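Local atomic coordinates of naphthalene dioxygenase large subunit (Rhodococcus sp., PDB entry 2B1X), a protein that forms the large subunit of a Rieske-type non-haem iron oxygenase, holding a [2Fe-2S] cluster in one domain and a mononuclear iron in another. Residues 197-202 with 371-376; 322-327 with 367-372; 207-210 with 215-218; 203-208 with 377-382. One frame throughout, in Å; residues are numbered along the deposited sequence.

In the fold
All four contacts lie in the catalytic domain, and helix 369-382 ties three of them together. Contact 2 uses its first turn, contact 1 the next stretch and contact 4 the end. Contact 1 sits in the middle, its centre about 8 Å from that of contact 2 and about 7 Å from that of contact 4. Contact 3, about 13 Å from contact 1 between centres, shares helix 204-212 with contact 4. Along the chain, strand 188-199 comes first, then helix 204-212 and the 215-218 segment, strand 318-330 of the same large antiparallel sheet, and lastly helix 369-382. Contacts 1, 2 and 3 also meet at the iron, so the helices packed on the sheet surround the metal site.

Contact 1: residues 197-202 with 371-376; sequences WVIDAN and DDAENW. With FE (Fe (III) ion), chain G.
Where strand 188-199, the outermost strand of the large antiparallel sheet within this chain, runs out, I199 and A201 pack against A373 and W376 of helix 369-382, the helix that delivers the carboxylate ligand of the mononuclear iron. The backbone of V198 bonds on to a small subunit. The strand ends in an inverse gamma turn centred on D200, closed by a weak bond from A201 N to I199 O; I199 and A201, flanking the turn, both point their CB atoms at the helix. I199 holds its CG1 branch anti to the carbonyl carbon (chi1 -65°) and continues extended, which carries CD1 to A373 CB, 3.7 Å away. One helical turn on, A201 CB touches W376 CB at 3.6 Å and also rests on the backbone there, 3.5 Å from W376 O. The indole of W376 continues past the contact; D372 O lies 3.2 Å above one of its faces, toward the rim, and NE1 bonds to Y110 OH of the second copy of this protein. D372, beside A373 in the sequence, grips the iron with both oxygens, OD1 at 2.4 Å and OD2 at 2.3 Å, while H216 and H221 supply the other protein ligands. The contact is apolar except where A201 CB rests on the W376 carbonyl. Its methyl contacts carry no hydrogen bond, so the orientation of strand end and helix probably rests on neighbours such as the salt bridge from D200 to R377.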
loop_
_atom_site.group_PDB
_atom_site.type_symbol
_atom_site.label_atom_id
_atom_site.label_comp_id
_atom_site.label_asym_id
_atom_site.label_seq_id
_atom_site.Cartn_x
_atom_site.Cartn_y
_atom_site.Cartn_z
ATOM N N TRP A 197 4.233 -12.641 -11.841
ATOM C CA TRP A 197 4.494 -12.154 -10.483
ATOM C C TRP A 197 5.097 -10.760 -10.593
ATOM O O TRP A 197 5.564 -10.380 -11.684
ATOM C CB TRP A 197 5.387 -13.140 -9.689
ATOM C CG TRP A 197 6.871 -13.135 -10.066
ATOM C CD1 TRP A 197 7.898 -12.521 -9.377
ATOM C CD2 TRP A 197 7.488 -13.780 -11.189
ATOM N NE1 TRP A 197 9.101 -12.748 -10.006
ATOM C CE2 TRP A 197 8.878 -13.499 -11.131
ATOM C CE3 TRP A 197 7.010 -14.539 -12.259
ATOM C CZ2 TRP A 197 9.796 -13.983 -12.087
ATOM C CZ3 TRP A 197 7.938 -15.027 -13.214
ATOM C CH2 TRP A 197 9.295 -14.743 -13.109
ATOM N N VAL A 198 5.103 -10.034 -9.472
ATOM C CA VAL A 198 5.531 -8.630 -9.402
ATOM C C VAL A 198 6.931 -8.462 -8.786
ATOM O O VAL A 198 7.210 -9.007 -7.724
ATOM C CB VAL A 198 4.509 -7.824 -8.590
ATOM C CG1 VAL A 198 4.985 -6.366 -8.354
ATOM C CG2 VAL A 198 3.155 -7.867 -9.298
ATOM N N ILE A 199 7.810 -7.725 -9.470
ATOM C CA ILE A 199 9.163 -7.467 -8.976
ATOM C C ILE A 199 9.217 -5.941 -8.835
ATOM O O ILE A 199 8.851 -5.220 -9.769
ATOM C CB ILE A 199 10.280 -7.983 -9.967
ATOM C CG1 ILE A 199 10.278 -9.518 -10.110
ATOM C CG2 ILE A 199 11.681 -7.574 -9.464
ATOM C CD1 ILE A 199 11.346 -10.021 -11.152
ATOM N N ASP A 200 9.671 -5.449 -7.682
ATOM C CA ASP A 200 9.869 -4.017 -7.489
ATOM C C ASP A 200 11.159 -3.535 -8.185
ATOM O O ASP A 200 12.102 -3.099 -7.523
ATOM C CB ASP A 200 9.813 -3.652 -5.983
ATOM C CG ASP A 200 10.613 -4.636 -5.087
ATOM O OD1 ASP A 200 10.861 -5.804 -5.501
ATOM O OD2 ASP A 200 11.022 -4.302 -3.941
ATOM N N ALA A 201 11.201 -3.649 -9.533
ATOM C CA ALA A 201 12.314 -3.172 -10.355
ATOM C C ALA A 201 11.770 -2.522 -11.626
ATOM O O ALA A 201 10.639 -2.802 -12.067
ATOM C CB ALA A 201 13.224 -4.357 -10.745
ATOM N N ASN A 202 12.583 -1.688 -12.267
ATOM C CA ASN A 202 12.200 -1.152 -13.566
ATOM C C ASN A 202 12.330 -2.255 -14.625
ATOM O O ASN A 202 13.306 -3.052 -14.599
ATOM C CB ASN A 202 13.057 0.057 -13.945
ATOM C CG ASN A 202 12.505 0.796 -15.158
ATOM O OD1 ASN A 202 13.006 0.652 -16.254
ATOM N ND2 ASN A 202 11.468 1.582 -14.954
ATOM N N ASP A 371 17.885 -14.791 -8.087
ATOM C CA ASP A 371 18.961 -13.821 -7.838
ATOM C C ASP A 371 18.981 -12.663 -8.811
ATOM O O ASP A 371 19.343 -11.531 -8.436
ATOM C CB ASP A 371 20.349 -14.477 -7.874
ATOM C CG ASP A 371 20.596 -15.420 -6.718
ATOM O OD1 ASP A 371 19.816 -15.482 -5.713
ATOM O OD2 ASP A 371 21.579 -16.157 -6.740
ATOM N N ASP A 372 18.658 -12.944 -10.085
ATOM C CA ASP A 372 18.445 -11.878 -11.061
ATOM C C ASP A 372 17.445 -10.868 -10.522
ATOM O O ASP A 372 17.700 -9.653 -10.562
ATOM C CB ASP A 372 17.971 -12.427 -12.433
ATOM C CG ASP A 372 19.058 -13.169 -13.168
ATOM O OD1 ASP A 372 20.175 -12.609 -13.319
ATOM O OD2 ASP A 372 18.916 -14.336 -13.624
ATOM N N ALA A 373 16.324 -11.358 -9.990
ATOM C CA ALA A 373 15.311 -10.475 -9.442
ATOM C C ALA A 373 15.847 -9.605 -8.301
ATOM O O ALA A 373 15.527 -8.416 -8.208
ATOM C CB ALA A 373 14.054 -11.263 -8.949
ATOM N N GLU A 374 16.581 -10.226 -7.386
ATOM C CA GLU A 374 17.151 -9.492 -6.267
ATOM C C GLU A 374 18.066 -8.364 -6.769
ATOM O O GLU A 374 17.983 -7.226 -6.285
ATOM C CB GLU A 374 17.867 -10.425 -5.295
ATOM C CG GLU A 374 18.618 -9.704 -4.169
ATOM C CD GLU A 374 17.734 -9.158 -3.041
ATOM O OE1 GLU A 374 16.482 -9.376 -2.989
ATOM O OE2 GLU A 374 18.308 -8.501 -2.149
ATOM N N ASN A 375 18.912 -8.665 -7.740
ATOM C CA ASN A 375 19.771 -7.615 -8.288
ATOM C C ASN A 375 19.010 -6.418 -8.892
ATOM O O ASN A 375 19.383 -5.265 -8.666
ATOM C CB ASN A 375 20.736 -8.173 -9.331
ATOM C CG ASN A 375 21.843 -9.088 -8.716
ATOM O OD1 ASN A 375 22.032 -9.160 -7.505
ATOM N ND2 ASN A 375 22.528 -9.794 -9.576
ATOM N N TRP A 376 17.960 -6.690 -9.670
ATOM C CA TRP A 376 17.228 -5.612 -10.341
ATOM C C TRP A 376 16.489 -4.766 -9.344
ATOM O O TRP A 376 16.433 -3.583 -9.522
ATOM C CB TRP A 376 16.279 -6.120 -11.461
ATOM C CG TRP A 376 17.020 -7.016 -12.464
ATOM C CD1 TRP A 376 18.330 -6.886 -12.842
ATOM C CD2 TRP A 376 16.494 -8.128 -13.211
ATOM N NE1 TRP A 376 18.663 -7.886 -13.730
ATOM C CE2 TRP A 376 17.554 -8.651 -13.991
ATOM C CE3 TRP A 376 15.232 -8.742 -13.301
ATOM C CZ2 TRP A 376 17.395 -9.737 -14.859
ATOM C CZ3 TRP A 376 15.086 -9.859 -14.133
ATOM C CH2 TRP A 376 16.143 -10.323 -14.916
HETATM FE FE FE G . 20.870 -14.239 -14.875
HETATM O O HOH W 1 21.134 -15.706 -16.512
HETATM O O HOH W 2 19.435 -13.341 -16.401
#

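Contact 2: residues 322-327 with 367-372; sequences TLRLWH and GFEQDD. With FE (Fe (III) ion), chain G.
R324 crosses from strand 318-330 to E369 in the first turn of helix 369-382. From CB, chi1 of 47° places CG between the backbone N and the carbonyl carbon, and there CG lies 3.6 Å above one face of the W326 indole, toward its rim. The chain bends at CG and again at CD, bringing NE back to T322: NE donates to T322 OG1 at 2.9 Å, somewhat tilted from the guanidinium plane. T322 OG1 also bonds to F339 O. Beyond CZ comes a buried, bidentate end-on salt bridge, joining an interior strand of the antiparallel sheet to the helix that carries the iron ligand D372. NH1 reaches E369 OE2 at 2.7 Å in a nearly straight bond (167°), and NH2 reaches E369 OE1, also at 2.7 Å. NH2 also makes a weak bond to S338 OG. Both carboxylate oxygens use their syn lone pairs, and the two flat groups are almost coplanar, 5° apart. OE1 is gripped a second time, by G363 N. E369 OE2 meets the ring edge of W326 as well, 3.8 Å from CH2, with the carboxylate nearly perpendicular to an indole whose NE1 bonds to S303 OG.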
loop_
_atom_site.group_PDB
_atom_site.type_symbol
_atom_site.label_atom_id
_atom_site.label_comp_id
_atom_site.label_asym_id
_atom_site.label_seq_id
_atom_site.Cartn_x
_atom_site.Cartn_y
_atom_site.Cartn_z
ATOM N N THR A 322 12.323 -20.298 -23.138
ATOM C CA THR A 322 11.403 -19.432 -22.449
ATOM C C THR A 322 11.351 -18.068 -23.142
ATOM O O THR A 322 12.385 -17.545 -23.585
ATOM C CB THR A 322 11.797 -19.273 -20.924
ATOM O OG1 THR A 322 11.070 -18.187 -20.355
ATOM C CG2 THR A 322 13.234 -18.808 -20.757
ATOM N N LEU A 323 10.136 -17.533 -23.256
ATOM C CA LEU A 323 9.898 -16.149 -23.657
ATOM C C LEU A 323 9.354 -15.449 -22.425
ATOM O O LEU A 323 8.594 -16.036 -21.669
ATOM C CB LEU A 323 8.833 -16.069 -24.760
ATOM C CG LEU A 323 9.016 -16.681 -26.155
ATOM C CD1 LEU A 323 8.232 -15.924 -27.238
ATOM C CD2 LEU A 323 10.480 -16.991 -26.590
ATOM N N ARG A 324 9.709 -14.197 -22.213
ATOM C CA ARG A 324 9.166 -13.497 -21.059
ATOM C C ARG A 324 8.922 -12.023 -21.400
ATOM O O ARG A 324 9.678 -11.438 -22.178
ATOM C CB ARG A 324 10.121 -13.634 -19.849
ATOM C CG ARG A 324 11.602 -13.363 -20.194
ATOM C CD ARG A 324 12.428 -14.642 -20.496
ATOM N NE ARG A 324 12.100 -15.659 -19.503
ATOM C CZ ARG A 324 12.519 -15.630 -18.241
ATOM N NH1 ARG A 324 13.374 -14.670 -17.839
ATOM N NH2 ARG A 324 12.105 -16.571 -17.399
ATOM N N LEU A 325 7.858 -11.462 -20.825
ATOM C CA LEU A 325 7.582 -10.042 -20.808
ATOM C C LEU A 325 8.051 -9.377 -19.528
ATOM O O LEU A 325 7.817 -9.866 -18.399
ATOM C CB LEU A 325 6.085 -9.789 -20.964
ATOM C CG LEU A 325 5.541 -10.040 -22.390
ATOM C CD1 LEU A 325 4.029 -10.188 -22.366
ATOM C CD2 LEU A 325 5.999 -8.895 -23.350
ATOM N N TRP A 326 8.710 -8.241 -19.691
ATOM C CA TRP A 326 9.001 -7.411 -18.543
ATOM C C TRP A 326 7.921 -6.349 -18.616
ATOM O O TRP A 326 8.094 -5.319 -19.260
ATOM C CB TRP A 326 10.420 -6.816 -18.614
ATOM C CG TRP A 326 11.446 -7.793 -19.002
ATOM C CD1 TRP A 326 12.146 -7.856 -20.208
ATOM C CD2 TRP A 326 11.906 -8.898 -18.214
ATOM N NE1 TRP A 326 13.010 -8.922 -20.178
ATOM C CE2 TRP A 326 12.901 -9.563 -18.962
ATOM C CE3 TRP A 326 11.594 -9.379 -16.919
ATOM C CZ2 TRP A 326 13.568 -10.699 -18.492
ATOM C CZ3 TRP A 326 12.286 -10.518 -16.443
ATOM C CH2 TRP A 326 13.263 -11.165 -17.252
ATOM N N HIS A 327 6.783 -6.632 -17.991
ATOM C CA HIS A 327 5.642 -5.726 -18.133
ATOM C C HIS A 327 5.741 -4.467 -17.241
ATOM O O HIS A 327 5.818 -4.582 -16.032
ATOM C CB HIS A 327 4.306 -6.452 -17.907
ATOM C CG HIS A 327 3.142 -5.590 -18.210
ATOM N ND1 HIS A 327 2.256 -5.172 -17.235
ATOM C CD2 HIS A 327 2.767 -4.981 -19.359
ATOM C CE1 HIS A 327 1.354 -4.378 -17.785
ATOM N NE2 HIS A 327 1.659 -4.225 -19.063
ATOM N N GLY A 367 16.505 -21.172 -9.461
ATOM C CA GLY A 367 17.746 -20.865 -8.757
ATOM C C GLY A 367 18.615 -19.807 -9.414
ATOM O O GLY A 367 19.432 -19.148 -8.713
ATOM N N PHE A 368 18.464 -19.610 -10.733
ATOM C CA PHE A 368 19.114 -18.482 -11.401
ATOM C C PHE A 368 18.250 -17.212 -11.216
ATOM O O PHE A 368 18.708 -16.221 -10.660
ATOM C CB PHE A 368 19.274 -18.713 -12.924
ATOM C CG PHE A 368 20.366 -19.672 -13.291
ATOM C CD1 PHE A 368 20.219 -21.038 -13.065
ATOM C CD2 PHE A 368 21.538 -19.217 -13.901
ATOM C CE1 PHE A 368 21.253 -21.933 -13.398
ATOM C CE2 PHE A 368 22.551 -20.090 -14.242
ATOM C CZ PHE A 368 22.405 -21.453 -13.989
ATOM N N GLU A 369 17.005 -17.270 -11.695
ATOM C CA GLU A 369 16.192 -16.064 -11.833
ATOM C C GLU A 369 15.892 -15.390 -10.486
ATOM O O GLU A 369 15.769 -14.176 -10.431
ATOM C CB GLU A 369 14.902 -16.314 -12.626
ATOM C CG GLU A 369 14.180 -15.038 -13.036
ATOM C CD GLU A 369 13.747 -15.062 -14.505
ATOM O OE1 GLU A 369 12.887 -15.918 -14.857
ATOM O OE2 GLU A 369 14.262 -14.210 -15.302
ATOM N N GLN A 370 15.801 -16.157 -9.403
ATOM C CA GLN A 370 15.531 -15.514 -8.125
ATOM C C GLN A 370 16.623 -14.513 -7.742
ATOM O O GLN A 370 16.312 -13.479 -7.152
ATOM C CB GLN A 370 15.237 -16.542 -7.020
ATOM C CG GLN A 370 16.410 -17.402 -6.597
ATOM C CD GLN A 370 15.969 -18.445 -5.589
ATOM O OE1 GLN A 370 16.303 -18.335 -4.399
ATOM N NE2 GLN A 370 15.206 -19.450 -6.052
ATOM N N ASP A 371 17.885 -14.791 -8.087
ATOM C CA ASP A 371 18.961 -13.821 -7.838
ATOM C C ASP A 371 18.981 -12.663 -8.811
ATOM O O ASP A 371 19.343 -11.531 -8.436
ATOM C CB ASP A 371 20.349 -14.477 -7.874
ATOM C CG ASP A 371 20.596 -15.420 -6.718
ATOM O OD1 ASP A 371 19.816 -15.482 -5.713
ATOM O OD2 ASP A 371 21.579 -16.157 -6.740
ATOM N N ASP A 372 18.658 -12.944 -10.085
ATOM C CA ASP A 372 18.445 -11.878 -11.061
ATOM C C ASP A 372 17.445 -10.868 -10.522
ATOM O O ASP A 372 17.700 -9.653 -10.562
ATOM C CB ASP A 372 17.971 -12.427 -12.433
ATOM C CG ASP A 372 19.058 -13.169 -13.168
ATOM O OD1 ASP A 372 20.175 -12.609 -13.319
ATOM O OD2 ASP A 372 18.916 -14.336 -13.624
HETATM FE FE FE G . 20.870 -14.239 -14.875
HETATM O O HOH W 1 21.134 -15.706 -16.512
HETATM O O HOH W 2 19.435 -13.341 -16.401
#

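Contact 3: residues 207-210 with 215-218; sequences ADNF and YHTM. With FE (Fe (III) ion), chain G.
Helix 204-212 and the segment 215-218 come closest at N209 and H216, whose CA atoms stand 8.4 Å apart, and the contact is made by side chains. N209 stretches out with CG anti to its own N (chi1 179°), and H216 swings its imidazole back to meet it with chi1 at 83°. The amide stands steeply on the ring, the planes 74° apart, and ND2 sits over the centre of one imidazole face, 3.3 Å above it. Although ND2 lies only 3.4 Å from H216 NE2, the two are not hydrogen-bonded: NE2 is bound to the iron, 2.1 Å away. ND2 has its polar partner in Y110 OH of the second copy of this protein. The other end of the amide, OD1, accepts a 2.7 Å hydrogen bond from water 2, which itself binds the iron. H216, H221 and D372 form the set of two histidines and one carboxylate typical of this family. Close by, D208 makes a salt bridge to R91 of the second copy, and both R91 and Y110 belong to the pocket of that subunit's [2Fe-2S] cluster. N209 is thus a second-shell residue, covering one ligand ring and probably orienting an iron-bound water, while its tie to Y110 links the iron site to the neighbouring cluster, consistent with electron transfer between subunits as in relatives.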
loop_
_atom_site.group_PDB
_atom_site.type_symbol
_atom_site.label_atom_id
_atom_site.label_comp_id
_atom_site.label_asym_id
_atom_site.label_seq_id
_atom_site.Cartn_x
_atom_site.Cartn_y
_atom_site.Cartn_z
ATOM N N ALA A 207 15.238 -6.318 -19.574
ATOM C CA ALA A 207 15.526 -6.221 -20.995
ATOM C C ALA A 207 17.046 -6.075 -21.285
ATOM O O ALA A 207 17.601 -6.765 -22.175
ATOM C CB ALA A 207 14.713 -5.068 -21.587
ATOM N N ASP A 208 17.714 -5.221 -20.504
ATOM C CA ASP A 208 19.177 -4.968 -20.562
ATOM C C ASP A 208 19.981 -6.258 -20.322
ATOM O O ASP A 208 20.983 -6.550 -21.006
ATOM C CB ASP A 208 19.528 -3.915 -19.464
ATOM C CG ASP A 208 21.027 -3.644 -19.311
ATOM O OD1 ASP A 208 21.691 -4.211 -18.374
ATOM O OD2 ASP A 208 21.641 -2.855 -20.069
ATOM N N ASN A 209 19.534 -7.037 -19.344
ATOM C CA ASN A 209 20.188 -8.272 -18.978
ATOM C C ASN A 209 20.147 -9.318 -20.096
ATOM O O ASN A 209 21.190 -9.904 -20.454
ATOM C CB ASN A 209 19.589 -8.798 -17.664
ATOM C CG ASN A 209 20.213 -10.108 -17.220
ATOM O OD1 ASN A 209 19.936 -11.126 -17.800
ATOM N ND2 ASN A 209 21.069 -10.075 -16.200
ATOM N N PHE A 210 18.963 -9.544 -20.665
ATOM C CA PHE A 210 18.812 -10.565 -21.688
ATOM C C PHE A 210 19.305 -10.105 -23.052
ATOM O O PHE A 210 19.657 -10.948 -23.823
ATOM C CB PHE A 210 17.358 -11.108 -21.798
ATOM C CG PHE A 210 17.064 -12.253 -20.875
ATOM C CD1 PHE A 210 16.937 -12.043 -19.501
ATOM C CD2 PHE A 210 16.973 -13.561 -21.366
ATOM C CE1 PHE A 210 16.666 -13.102 -18.619
ATOM C CE2 PHE A 210 16.732 -14.663 -20.485
ATOM C CZ PHE A 210 16.589 -14.427 -19.101
ATOM N N TYR A 215 28.078 -11.822 -19.038
ATOM C CA TYR A 215 29.058 -11.385 -18.007
ATOM C C TYR A 215 28.609 -11.646 -16.572
ATOM O O TYR A 215 29.425 -12.113 -15.767
ATOM C CB TYR A 215 29.335 -9.882 -18.175
ATOM C CG TYR A 215 30.446 -9.270 -17.322
ATOM C CD1 TYR A 215 31.615 -9.988 -16.978
ATOM C CD2 TYR A 215 30.322 -7.961 -16.863
ATOM C CE1 TYR A 215 32.625 -9.379 -16.193
ATOM C CE2 TYR A 215 31.305 -7.371 -16.087
ATOM C CZ TYR A 215 32.444 -8.055 -15.770
ATOM O OH TYR A 215 33.394 -7.407 -15.000
ATOM N N HIS A 216 27.324 -11.393 -16.279
ATOM C CA HIS A 216 26.740 -11.551 -14.918
ATOM C C HIS A 216 26.714 -12.975 -14.372
ATOM O O HIS A 216 26.667 -13.190 -13.172
ATOM C CB HIS A 216 25.333 -10.900 -14.809
ATOM C CG HIS A 216 24.208 -11.760 -15.310
ATOM N ND1 HIS A 216 24.020 -12.035 -16.652
ATOM C CD2 HIS A 216 23.228 -12.431 -14.650
ATOM C CE1 HIS A 216 22.964 -12.823 -16.790
ATOM N NE2 HIS A 216 22.461 -13.074 -15.594
ATOM N N THR A 217 26.750 -13.943 -15.260
ATOM C CA THR A 217 26.730 -15.353 -14.857
ATOM C C THR A 217 27.740 -15.648 -13.752
ATOM O O THR A 217 27.351 -16.188 -12.732
ATOM C CB THR A 217 27.009 -16.251 -16.053
ATOM O OG1 THR A 217 25.977 -16.095 -17.020
ATOM C CG2 THR A 217 26.911 -17.738 -15.655
ATOM N N MET A 218 29.006 -15.219 -13.914
ATOM C CA MET A 218 30.075 -15.617 -12.959
ATOM C C MET A 218 29.808 -15.178 -11.497
ATOM O O MET A 218 30.109 -15.921 -10.567
ATOM C CB MET A 218 31.463 -15.156 -13.413
ATOM C CG MET A 218 31.871 -15.542 -14.853
ATOM S SD MET A 218 33.568 -14.818 -15.232
ATOM C CE MET A 218 33.077 -13.165 -15.809
HETATM FE FE FE G . 20.870 -14.239 -14.875
HETATM O O HOH W 2 19.435 -13.341 -16.401
HETATM O O HOH W 1 21.134 -15.706 -16.512
#

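Contact 4: residues 203-208 with 377-382; sequences WKLGAD and RSITRV
A small, buried helix-to-helix contact, L205 of helix 204-212 against I379 and T380, packs the start of one helix on the last turns of helix 369-382. The nearest CA atoms, those of L205 and T380, are 8.5 Å apart, a gap filled mainly by the leucine. L205 carries CG anti to the carbonyl carbon (chi1 -61°), sending its forked end across to the other helix. Its CD1 methyl touches both residues there, 4.0 Å from I379 CB and a tight 3.2 Å from T380 OG1. The second methyl, CD2, touches I379 CG2 at 4.1 Å, and I379 packs in turn on Y110 of the second copy of this protein. OG1 of T380 bonds to W376 O, a turn back in its own helix, and probably to N202 N, 3.1 Å away, just ahead of helix 204-212. L205 CD1 also lies 3.3 Å from that W376 O. The leucine therefore presses on a hydroxyl bonded both to its own helix and, probably, across to N202 N; the apolar packing and the threonine's bonds probably both contribute to how the start of one helix sits on the end of the other.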
loop_
_atom_site.group_PDB
_atom_site.type_symbol
_atom_site.label_atom_id
_atom_site.label_comp_id
_atom_site.label_asym_id
_atom_site.label_seq_id
_atom_site.Cartn_x
_atom_site.Cartn_y
_atom_site.Cartn_z
ATOM N N TRP A 203 11.354 -2.326 -15.544
ATOM C CA TRP A 203 11.382 -3.324 -16.627
ATOM C C TRP A 203 12.668 -3.381 -17.478
ATOM O O TRP A 203 13.091 -4.467 -17.955
ATOM C CB TRP A 203 10.145 -3.095 -17.531
ATOM C CG TRP A 203 10.196 -1.844 -18.400
ATOM C CD1 TRP A 203 9.769 -0.575 -18.068
ATOM C CD2 TRP A 203 10.728 -1.749 -19.713
ATOM N NE1 TRP A 203 9.990 0.292 -19.116
ATOM C CE2 TRP A 203 10.590 -0.400 -20.136
ATOM C CE3 TRP A 203 11.356 -2.659 -20.579
ATOM C CZ2 TRP A 203 11.016 0.038 -21.398
ATOM C CZ3 TRP A 203 11.756 -2.225 -21.824
ATOM C CH2 TRP A 203 11.591 -0.892 -22.221
ATOM N N LYS A 204 13.293 -2.225 -17.695
ATOM C CA LYS A 204 14.465 -2.125 -18.574
ATOM C C LYS A 204 15.634 -2.949 -18.083
ATOM O O LYS A 204 16.489 -3.348 -18.872
ATOM C CB LYS A 204 14.914 -0.653 -18.774
ATOM C CG LYS A 204 14.010 0.186 -19.701
ATOM C CD LYS A 204 14.496 1.679 -19.888
ATOM C CE LYS A 204 14.520 2.441 -18.563
ATOM N NZ LYS A 204 13.073 2.606 -18.017
ATOM N N LEU A 205 15.699 -3.216 -16.783
ATOM C CA LEU A 205 16.807 -3.975 -16.230
ATOM C C LEU A 205 16.758 -5.440 -16.661
ATOM O O LEU A 205 17.817 -6.057 -16.828
ATOM C CB LEU A 205 16.844 -3.851 -14.697
ATOM C CG LEU A 205 17.040 -2.433 -14.100
ATOM C CD1 LEU A 205 16.867 -2.426 -12.583
ATOM C CD2 LEU A 205 18.462 -1.976 -14.457
ATOM N N GLY A 206 15.545 -6.012 -16.787
ATOM C CA GLY A 206 15.364 -7.334 -17.374
ATOM C C GLY A 206 15.724 -7.321 -18.857
ATOM O O GLY A 206 16.447 -8.178 -19.349
ATOM N N ALA A 207 15.238 -6.318 -19.574
ATOM C CA ALA A 207 15.526 -6.221 -20.995
ATOM C C ALA A 207 17.046 -6.075 -21.285
ATOM O O ALA A 207 17.601 -6.765 -22.175
ATOM C CB ALA A 207 14.713 -5.068 -21.587
ATOM N N ASP A 208 17.714 -5.221 -20.504
ATOM C CA ASP A 208 19.177 -4.968 -20.562
ATOM C C ASP A 208 19.981 -6.258 -20.322
ATOM O O ASP A 208 20.983 -6.550 -21.006
ATOM C CB ASP A 208 19.528 -3.915 -19.464
ATOM C CG ASP A 208 21.027 -3.644 -19.311
ATOM O OD1 ASP A 208 21.691 -4.211 -18.374
ATOM O OD2 ASP A 208 21.641 -2.855 -20.069
ATOM N N ARG A 377 15.899 -5.375 -8.303
ATOM C CA ARG A 377 15.193 -4.552 -7.313
ATOM C C ARG A 377 16.133 -3.679 -6.501
ATOM O O ARG A 377 15.816 -2.520 -6.164
ATOM C CB ARG A 377 14.298 -5.408 -6.401
ATOM C CG ARG A 377 15.044 -6.393 -5.468
ATOM C CD ARG A 377 14.111 -7.507 -4.943
ATOM N NE ARG A 377 13.086 -6.901 -4.101
ATOM C CZ ARG A 377 13.221 -6.706 -2.783
ATOM N NH1 ARG A 377 14.321 -7.114 -2.133
ATOM N NH2 ARG A 377 12.242 -6.114 -2.110
ATOM N N SER A 378 17.319 -4.220 -6.216
ATOM C CA SER A 378 18.351 -3.450 -5.525
ATOM C C SER A 378 18.817 -2.209 -6.326
ATOM O O SER A 378 18.900 -1.110 -5.755
ATOM C CB SER A 378 19.554 -4.360 -5.215
ATOM O OG SER A 378 20.667 -3.602 -4.769
ATOM N N ILE A 379 19.169 -2.406 -7.613
ATOM C CA ILE A 379 19.569 -1.298 -8.492
ATOM C C ILE A 379 18.461 -0.253 -8.519
ATOM O O ILE A 379 18.714 0.961 -8.347
ATOM C CB ILE A 379 19.744 -1.803 -9.935
ATOM C CG1 ILE A 379 20.881 -2.813 -10.041
ATOM C CG2 ILE A 379 19.993 -0.628 -10.912
ATOM C CD1 ILE A 379 20.930 -3.459 -11.422
ATOM N N THR A 380 17.222 -0.725 -8.698
ATOM C CA THR A 380 16.078 0.189 -8.848
ATOM C C THR A 380 15.929 1.086 -7.630
ATOM O O THR A 380 15.712 2.261 -7.767
ATOM C CB THR A 380 14.798 -0.658 -9.062
ATOM O OG1 THR A 380 14.918 -1.287 -10.346
ATOM C CG2 THR A 380 13.558 0.243 -9.205
ATOM N N ARG A 381 16.037 0.511 -6.434
ATOM C CA ARG A 381 15.895 1.272 -5.202
ATOM C C ARG A 381 16.929 2.392 -5.086
ATOM O O ARG A 381 16.584 3.539 -4.829
ATOM C CB ARG A 381 16.020 0.363 -3.973
ATOM C CG ARG A 381 15.879 1.128 -2.633
ATOM C CD ARG A 381 15.766 0.242 -1.432
ATOM N NE ARG A 381 15.531 1.043 -0.231
ATOM C CZ ARG A 381 16.073 0.763 0.953
ATOM N NH1 ARG A 381 16.858 -0.300 1.071
ATOM N NH2 ARG A 381 15.824 1.543 2.002
ATOM N N VAL A 382 18.189 2.033 -5.234
ATOM C CA VAL A 382 19.228 2.991 -5.016
ATOM C C VAL A 382 19.294 4.015 -6.196
ATOM O O VAL A 382 19.708 5.162 -6.006
ATOM C CB VAL A 382 20.549 2.276 -4.565
ATOM C CG1 VAL A 382 21.359 1.701 -5.745
ATOM C CG2 VAL A 382 21.382 3.195 -3.683
#